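Local coordinates for protein restriction endonuclease (Mycobacterium sp., PDB 4F0Q) that cleaves DNA carrying methylated cytosine, acting as a tetrameric modification-dependent restriction endonuclease, at residues A[127-130]-A[131-134]; A[116-119]-A[120-124]; A[397-401]-A[402-406]. One frame throughout, in Å; residues are numbered along the deposited sequence.

Contacts 2, 1 and 3 follow one another along the chain, and each shows how a turn or helix end is closed by residues close in sequence. Contact 2 (116-124) and contact 1 (127-134), their centres 9 Å apart, share the loop between strand 111-115 and helix 130-142 in the N-terminal AspBHI-type (PUA-clan) region; Asp117 of contact 2 bonds the amides at the start of the helix in contact 1. Contact 3 (397-406), about 44 Å from either by centres and on the opposite side of the chain's centre, closes helix 393-401 in the PDDEXK-type endonuclease region. One pair thus builds a helix start, the third a helix end, and contacts 1 and 3 lie where subunits of the tetramer meet.

Contact 1: residues A[127-130]-A[131-134]; sequences GETK and GNRL
Arg133 folds back from the first turn of helix 130-142 over the loop residues that lead into it, and its side chain shows how a helix start can hold its own approach. CB lies over the carbonyls it has just left, 3.3 Å from Lys130 O and nearly as close to Thr129 O. With CG trans to the backbone N (chi1 179°), the chain first runs out extended; a bend at chi3 (-73°) then turns the guanidinium back toward residues 127 and 128. NE only skirts Gly127 O, and that oxygen stands over one face of the guanidinium, toward its rim. At the tip NH1 gives a hydrogen bond to Glu128 O at 3.0 Å, while NH2 adds a weak one to the same oxygen at 3.3 Å. NH1 approaches from well above the carbonyl plane, 60° out of it. Leu125 of the second subunit also packs on Arg133.

The backbone bonds of the helix begin beneath: Arg133 N to Thr129 O at 3.1 Å and Leu134 N to Lys130 O at 2.9 Å. Thr129 and Asn132 lie side by side, OG1 of Thr129 being 3.5 Å from CB of Asn132. Water 1 donates to Thr129 OG1 and accepts a weak bond from Asn132 ND2.

Thr129 occupies the N-cap position and its OG1 bonds Asp117 OD1. Asp117, from the loop before, supplies the capping carboxylate, OD2 bonding Gly131 N and OD1 Asn132 N. A carboxylate here would be expected to interact favourably with the positive end of the helix dipole, as is typical of helix N-termini.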
loop_
_atom_site.group_PDB
_atom_site.type_symbol
_atom_site.label_atom_id
_atom_site.label_comp_id
_atom_site.label_asym_id
_atom_site.label_seq_id
_atom_site.Cartn_x
_atom_site.Cartn_y
_atom_site.Cartn_z
ATOM N N GLY A 127 0.022 -24.199 -27.446
ATOM C CA GLY A 127 -1.230 -24.932 -27.473
ATOM C C GLY A 127 -1.411 -25.801 -28.701
ATOM O O GLY A 127 -1.912 -25.344 -29.729
ATOM N N GLU A 128 -1.006 -27.062 -28.594
ATOM C CA GLU A 128 -1.198 -28.017 -29.677
ATOM C C GLU A 128 -2.671 -28.392 -29.774
ATOM O O GLU A 128 -3.161 -28.763 -30.840
ATOM C CB GLU A 128 -0.356 -29.272 -29.449
ATOM C CG GLU A 128 -0.272 -30.179 -30.667
ATOM C CD GLU A 128 -0.089 -31.637 -30.298
ATOM O OE1 GLU A 128 -0.485 -32.018 -29.176
ATOM O OE2 GLU A 128 0.448 -32.400 -31.129
ATOM N N THR A 129 -3.374 -28.292 -28.649
ATOM C CA THR A 129 -4.802 -28.574 -28.607
ATOM C C THR A 129 -5.593 -27.484 -29.326
ATOM O O THR A 129 -5.101 -26.369 -29.506
ATOM C CB THR A 129 -5.308 -28.702 -27.157
ATOM O OG1 THR A 129 -5.069 -27.476 -26.456
ATOM C CG2 THR A 129 -4.590 -29.837 -26.442
ATOM N N LYS A 130 -6.814 -27.816 -29.736
ATOM C CA LYS A 130 -7.666 -26.895 -30.486
ATOM C C LYS A 130 -7.971 -25.626 -29.695
ATOM O O LYS A 130 -7.741 -24.508 -30.170
ATOM C CB LYS A 130 -8.983 -27.578 -30.863
ATOM C CG LYS A 130 -8.829 -28.917 -31.564
ATOM C CD LYS A 130 -10.187 -29.557 -31.815
ATOM C CE LYS A 130 -10.050 -30.910 -32.494
ATOM N NZ LYS A 130 -11.377 -31.531 -32.771
ATOM N N GLY A 131 -8.495 -25.818 -28.488
ATOM C CA GLY A 131 -8.905 -24.722 -27.632
ATOM C C GLY A 131 -7.810 -23.711 -27.365
ATOM O O GLY A 131 -8.017 -22.513 -27.540
ATOM N N ASN A 132 -6.646 -24.195 -26.943
ATOM C CA ASN A 132 -5.506 -23.322 -26.671
ATOM C C ASN A 132 -5.004 -22.601 -27.916
ATOM O O ASN A 132 -4.510 -21.476 -27.832
ATOM C CB ASN A 132 -4.368 -24.107 -26.016
ATOM C CG ASN A 132 -4.628 -24.393 -24.555
ATOM O OD1 ASN A 132 -5.732 -24.179 -24.061
ATOM N ND2 ASN A 132 -3.611 -24.880 -23.853
ATOM N N ARG A 133 -5.131 -23.252 -29.068
ATOM C CA ARG A 133 -4.762 -22.631 -30.333
ATOM C C ARG A 133 -5.710 -21.476 -30.640
ATOM O O ARG A 133 -5.280 -20.408 -31.084
ATOM C CB ARG A 133 -4.774 -23.656 -31.470
ATOM C CG ARG A 133 -4.425 -23.071 -32.830
ATOM C CD ARG A 133 -4.267 -24.148 -33.895
ATOM N NE ARG A 133 -3.039 -24.921 -33.729
ATOM C CZ ARG A 133 -2.984 -26.138 -33.198
ATOM N NH1 ARG A 133 -4.094 -26.732 -32.778
ATOM N NH2 ARG A 133 -1.821 -26.765 -33.091
ATOM N N LEU A 134 -6.999 -21.692 -30.394
ATOM C CA LEU A 134 -7.990 -20.632 -30.563
ATOM C C LEU A 134 -7.736 -19.479 -29.595
ATOM O O LEU A 134 -7.877 -18.309 -29.955
ATOM C CB LEU A 134 -9.406 -21.180 -30.365
ATOM C CG LEU A 134 -9.917 -22.179 -31.403
ATOM C CD1 LEU A 134 -11.282 -22.713 -30.999
ATOM C CD2 LEU A 134 -9.977 -21.540 -32.781
HETATM O O HOH W 1 -2.246 -27.156 -25.393
#

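Contact 2: residues A[116-119]-A[120-124]; sequences GDHK and PSTVG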
loop_
_atom_site.group_PDB
_atom_site.type_symbol
_atom_site.label_atom_id
_atom_site.label_comp_id
_atom_site.label_asym_id
_atom_site.label_seq_id
_atom_site.Cartn_x
_atom_site.Cartn_y
_atom_site.Cartn_z
ATOM N N GLY A 116 -6.896 -23.338 -19.939
ATOM C CA GLY A 116 -7.052 -23.907 -21.265
ATOM C C GLY A 116 -7.499 -25.358 -21.307
ATOM O O GLY A 116 -7.937 -25.916 -20.301
ATOM N N ASP A 117 -7.382 -25.972 -22.481
ATOM C CA ASP A 117 -7.867 -27.334 -22.684
ATOM C C ASP A 117 -6.739 -28.348 -22.860
ATOM O O ASP A 117 -6.961 -29.449 -23.365
ATOM C CB ASP A 117 -8.811 -27.394 -23.888
ATOM C CG ASP A 117 -8.087 -27.209 -25.208
ATOM O OD1 ASP A 117 -7.103 -26.442 -25.248
ATOM O OD2 ASP A 117 -8.502 -27.836 -26.206
ATOM N N HIS A 118 -5.530 -27.976 -22.452
ATOM C CA HIS A 118 -4.402 -28.897 -22.502
ATOM C C HIS A 118 -4.638 -30.034 -21.514
ATOM O O HIS A 118 -5.068 -29.805 -20.383
ATOM C CB HIS A 118 -3.096 -28.170 -22.178
ATOM C CG HIS A 118 -1.865 -28.935 -22.555
ATOM N ND1 HIS A 118 -1.102 -28.617 -23.658
ATOM C CD2 HIS A 118 -1.265 -30.001 -21.978
ATOM C CE1 HIS A 118 -0.083 -29.452 -23.742
ATOM N NE2 HIS A 118 -0.158 -30.303 -22.734
ATOM N N LYS A 119 -4.364 -31.258 -21.947
ATOM C CA LYS A 119 -4.635 -32.438 -21.134
ATOM C C LYS A 119 -3.343 -33.142 -20.727
ATOM O O LYS A 119 -2.300 -32.932 -21.347
ATOM C CB LYS A 119 -5.555 -33.398 -21.896
ATOM C CG LYS A 119 -6.955 -32.853 -22.129
ATOM C CD LYS A 119 -7.872 -33.918 -22.709
ATOM C CE LYS A 119 -9.287 -33.392 -22.886
ATOM N NZ LYS A 119 -10.202 -34.434 -23.427
ATOM N N PRO A 120 -3.402 -33.969 -19.669
ATOM C CA PRO A 120 -2.235 -34.751 -19.245
ATOM C C PRO A 120 -1.699 -35.669 -20.344
ATOM O O PRO A 120 -0.503 -35.961 -20.367
ATOM C CB PRO A 120 -2.786 -35.591 -18.091
ATOM C CG PRO A 120 -3.892 -34.777 -17.537
ATOM C CD PRO A 120 -4.519 -34.090 -18.714
ATOM N N SER A 121 -2.573 -36.110 -21.243
ATOM C CA SER A 121 -2.180 -37.029 -22.306
ATOM C C SER A 121 -1.741 -36.301 -23.573
ATOM O O SER A 121 -1.332 -36.930 -24.547
ATOM C CB SER A 121 -3.327 -37.989 -22.631
ATOM O OG SER A 121 -4.476 -37.280 -23.062
ATOM N N THR A 122 -1.830 -34.974 -23.559
ATOM C CA THR A 122 -1.444 -34.175 -24.716
ATOM C C THR A 122 0.069 -34.168 -24.908
ATOM O O THR A 122 0.819 -33.810 -23.999
ATOM C CB THR A 122 -1.949 -32.725 -24.597
ATOM O OG1 THR A 122 -3.379 -32.721 -24.525
ATOM C CG2 THR A 122 -1.505 -31.905 -25.797
ATOM N N VAL A 123 0.512 -34.569 -26.094
ATOM C CA VAL A 123 1.936 -34.619 -26.404
ATOM C C VAL A 123 2.388 -33.389 -27.191
ATOM O O VAL A 123 1.898 -33.123 -28.289
ATOM C CB VAL A 123 2.305 -35.913 -27.168
ATOM C CG1 VAL A 123 1.277 -36.212 -28.253
ATOM C CG2 VAL A 123 3.708 -35.813 -27.751
ATOM N N GLY A 124 3.321 -32.637 -26.617
ATOM C CA GLY A 124 3.832 -31.442 -27.259
ATOM C C GLY A 124 3.568 -30.190 -26.447
ATOM O O GLY A 124 2.885 -30.234 -25.424
HETATM O O HOH W 2 0.560 -32.907 -21.227
#
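Lys119 O is gripped from two directions: Thr122 N donates to it at 3.0 Å, closing a type I beta turn from Lys119 to Thr122 with Pro120 at its second position, and water 2 is hydrogen-bonded to it at 2.9 Å. The amide comes from well above the carbonyl plane. The same water bonds Thr122 O at 2.9 Å and His118 NE2 at 3.1 Å, lying in the plane of the imidazole ring.

Thr122 works with both branches. OG1, placed beside its own backbone N (chi1 -61°), accepts from Lys119 N at 3.1 Å, a second bond across the turn. CG2 goes the other way, and with CB it covers one face of the His118 ring: CB stands 3.8 Å from the ring centroid, 22° off the normal, a CH-pi contact offset toward the rim. Gly124 O sits at the ring edge, 3.5 Å from CE1. Pro126, Phe201 and Pro202 also pack on His118.

Chemically, one threonine therefore serves as acceptor and packs apolar carbon on the ring face at once, while the polar neighbours of the imidazole, Gly124 O and water 2, lie at its edge near the ring plane.

Contact 3: residues A[397-401]-A[402-406]; sequences VEIID and DQYPV
A Schellman motif ends helix 393-401, and Ile399 with Tyr404 make both its defining long bond and the hydrophobic contact that goes with the motif. Tyr404 N donates to Ile399 O at 2.8 Å, in the carbonyl plane on a lone pair, the six-to-one bond of the motif. Inside it, a weak bond at 3.4 Å runs from Gln403 N to Ile400 O. Gln403 takes the left-handed conformation (phi 55°) that lets the chain reverse here, and its extended side chain brings NE2 within a weak bond of water 3, which donates to Asp401 O.

The hydrophobic contact is built of carbon. Ile399 crosses Tyr404 at about a right angle, with CG1 3.7 Å from CD2 of the ring, while its CD1 reaches on to CG1 of Val406 at 3.8 Å. Over one face of the tyrosine ring, toward the rim, stands Glu398 O, 3.6 Å from CE2. That oxygen also accepts Asp402 N at 3.2 Å, so the last helical bond and the aromatic face meet at one carbonyl. Asp402 turns its carboxylate back toward the helix (chi1 -61°); OD2 forms a salt bridge to Arg376 of the third subunit, which also pairs with Glu398.

Pro405 then centres an inverse gamma turn and carries the chain into strand 406-409. Helix 393-401 connects the adjacent parallel strands 381-387 and 406-409, a beta-alpha-beta crossover; Val370 and Val374 of helix 367-374 pack on Ile399 and Tyr404 respectively, and Pro405 bonds through its backbone to Gly383 of the neighbouring strand.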
loop_
_atom_site.group_PDB
_atom_site.type_symbol
_atom_site.label_atom_id
_atom_site.label_comp_id
_atom_site.label_asym_id
_atom_site.label_seq_id
_atom_site.Cartn_x
_atom_site.Cartn_y
_atom_site.Cartn_z
ATOM N N VAL A 397 -16.928 -5.058 9.091
ATOM C CA VAL A 397 -17.603 -3.765 9.043
ATOM C C VAL A 397 -16.654 -2.630 9.425
ATOM O O VAL A 397 -16.597 -1.602 8.750
ATOM C CB VAL A 397 -18.850 -3.741 9.960
ATOM C CG1 VAL A 397 -19.302 -2.311 10.225
ATOM C CG2 VAL A 397 -19.979 -4.555 9.343
ATOM N N GLU A 398 -15.899 -2.829 10.499
ATOM C CA GLU A 398 -14.948 -1.821 10.953
ATOM C C GLU A 398 -13.766 -1.678 9.994
ATOM O O GLU A 398 -13.155 -0.613 9.909
ATOM C CB GLU A 398 -14.466 -2.133 12.371
ATOM C CG GLU A 398 -15.572 -2.066 13.413
ATOM C CD GLU A 398 -15.114 -2.510 14.785
ATOM O OE1 GLU A 398 -15.978 -2.725 15.661
ATOM O OE2 GLU A 398 -13.890 -2.638 14.992
ATOM N N ILE A 399 -13.451 -2.749 9.272
ATOM C CA ILE A 399 -12.401 -2.701 8.257
ATOM C C ILE A 399 -12.850 -1.881 7.047
ATOM O O ILE A 399 -12.108 -1.037 6.545
ATOM C CB ILE A 399 -11.987 -4.114 7.796
ATOM C CG1 ILE A 399 -11.217 -4.832 8.905
ATOM C CG2 ILE A 399 -11.132 -4.044 6.541
ATOM C CD1 ILE A 399 -10.853 -6.259 8.565
ATOM N N ILE A 400 -14.072 -2.132 6.591
ATOM C CA ILE A 400 -14.635 -1.420 5.448
ATOM C C ILE A 400 -14.870 0.060 5.752
ATOM O O ILE A 400 -14.493 0.930 4.965
ATOM C CB ILE A 400 -15.963 -2.058 4.994
ATOM C CG1 ILE A 400 -15.728 -3.490 4.515
ATOM C CG2 ILE A 400 -16.608 -1.230 3.893
ATOM C CD1 ILE A 400 -17.000 -4.266 4.280
ATOM N N ASP A 401 -15.491 0.336 6.894
ATOM C CA ASP A 401 -15.827 1.706 7.274
ATOM C C ASP A 401 -14.596 2.584 7.473
ATOM O O ASP A 401 -14.483 3.653 6.873
ATOM C CB ASP A 401 -16.685 1.715 8.540
ATOM C CG ASP A 401 -18.045 1.088 8.322
ATOM O OD1 ASP A 401 -18.187 0.312 7.354
ATOM O OD2 ASP A 401 -18.967 1.369 9.116
ATOM N N ASP A 402 -13.675 2.127 8.314
ATOM C CA ASP A 402 -12.491 2.911 8.644
ATOM C C ASP A 402 -11.351 2.686 7.655
ATOM O O ASP A 402 -10.234 3.160 7.868
ATOM C CB ASP A 402 -12.032 2.609 10.071
ATOM C CG ASP A 402 -13.089 2.946 11.107
ATOM O OD1 ASP A 402 -13.110 4.101 11.583
ATOM O OD2 ASP A 402 -13.902 2.058 11.443
ATOM N N GLN A 403 -11.645 1.962 6.579
ATOM C CA GLN A 403 -10.691 1.716 5.497
ATOM C C GLN A 403 -9.377 1.101 5.978
ATOM O O GLN A 403 -8.306 1.676 5.784
ATOM C CB GLN A 403 -10.414 3.007 4.718
ATOM C CG GLN A 403 -11.660 3.688 4.175
ATOM C CD GLN A 403 -11.344 4.961 3.412
ATOM O OE1 GLN A 403 -10.218 5.161 2.955
ATOM N NE2 GLN A 403 -12.338 5.829 3.273
ATOM N N TYR A 404 -9.464 -0.068 6.603
ATOM C CA TYR A 404 -8.273 -0.763 7.081
ATOM C C TYR A 404 -7.584 -1.515 5.948
ATOM O O TYR A 404 -8.172 -2.413 5.347
ATOM C CB TYR A 404 -8.625 -1.734 8.210
ATOM C CG TYR A 404 -9.042 -1.065 9.500
ATOM C CD1 TYR A 404 -8.743 0.269 9.743
ATOM C CD2 TYR A 404 -9.731 -1.771 10.478
ATOM C CE1 TYR A 404 -9.121 0.880 10.923
ATOM C CE2 TYR A 404 -10.113 -1.167 11.659
ATOM C CZ TYR A 404 -9.806 0.158 11.875
ATOM O OH TYR A 404 -10.186 0.762 13.052
ATOM N N PRO A 405 -6.329 -1.147 5.653
ATOM C CA PRO A 405 -5.546 -1.811 4.606
ATOM C C PRO A 405 -5.026 -3.173 5.057
ATOM O O PRO A 405 -3.819 -3.345 5.226
ATOM C CB PRO A 405 -4.375 -0.854 4.394
ATOM C CG PRO A 405 -4.206 -0.178 5.709
ATOM C CD PRO A 405 -5.591 -0.032 6.273
ATOM N N VAL A 406 -5.930 -4.126 5.246
ATOM C CA VAL A 406 -5.547 -5.460 5.687
ATOM C C VAL A 406 -6.158 -6.542 4.798
ATOM O O VAL A 406 -7.362 -6.545 4.539
ATOM C CB VAL A 406 -5.930 -5.700 7.169
ATOM C CG1 VAL A 406 -7.378 -5.302 7.424
ATOM C CG2 VAL A 406 -5.680 -7.148 7.565
HETATM O O HOH W 3 -15.280 4.757 4.621
#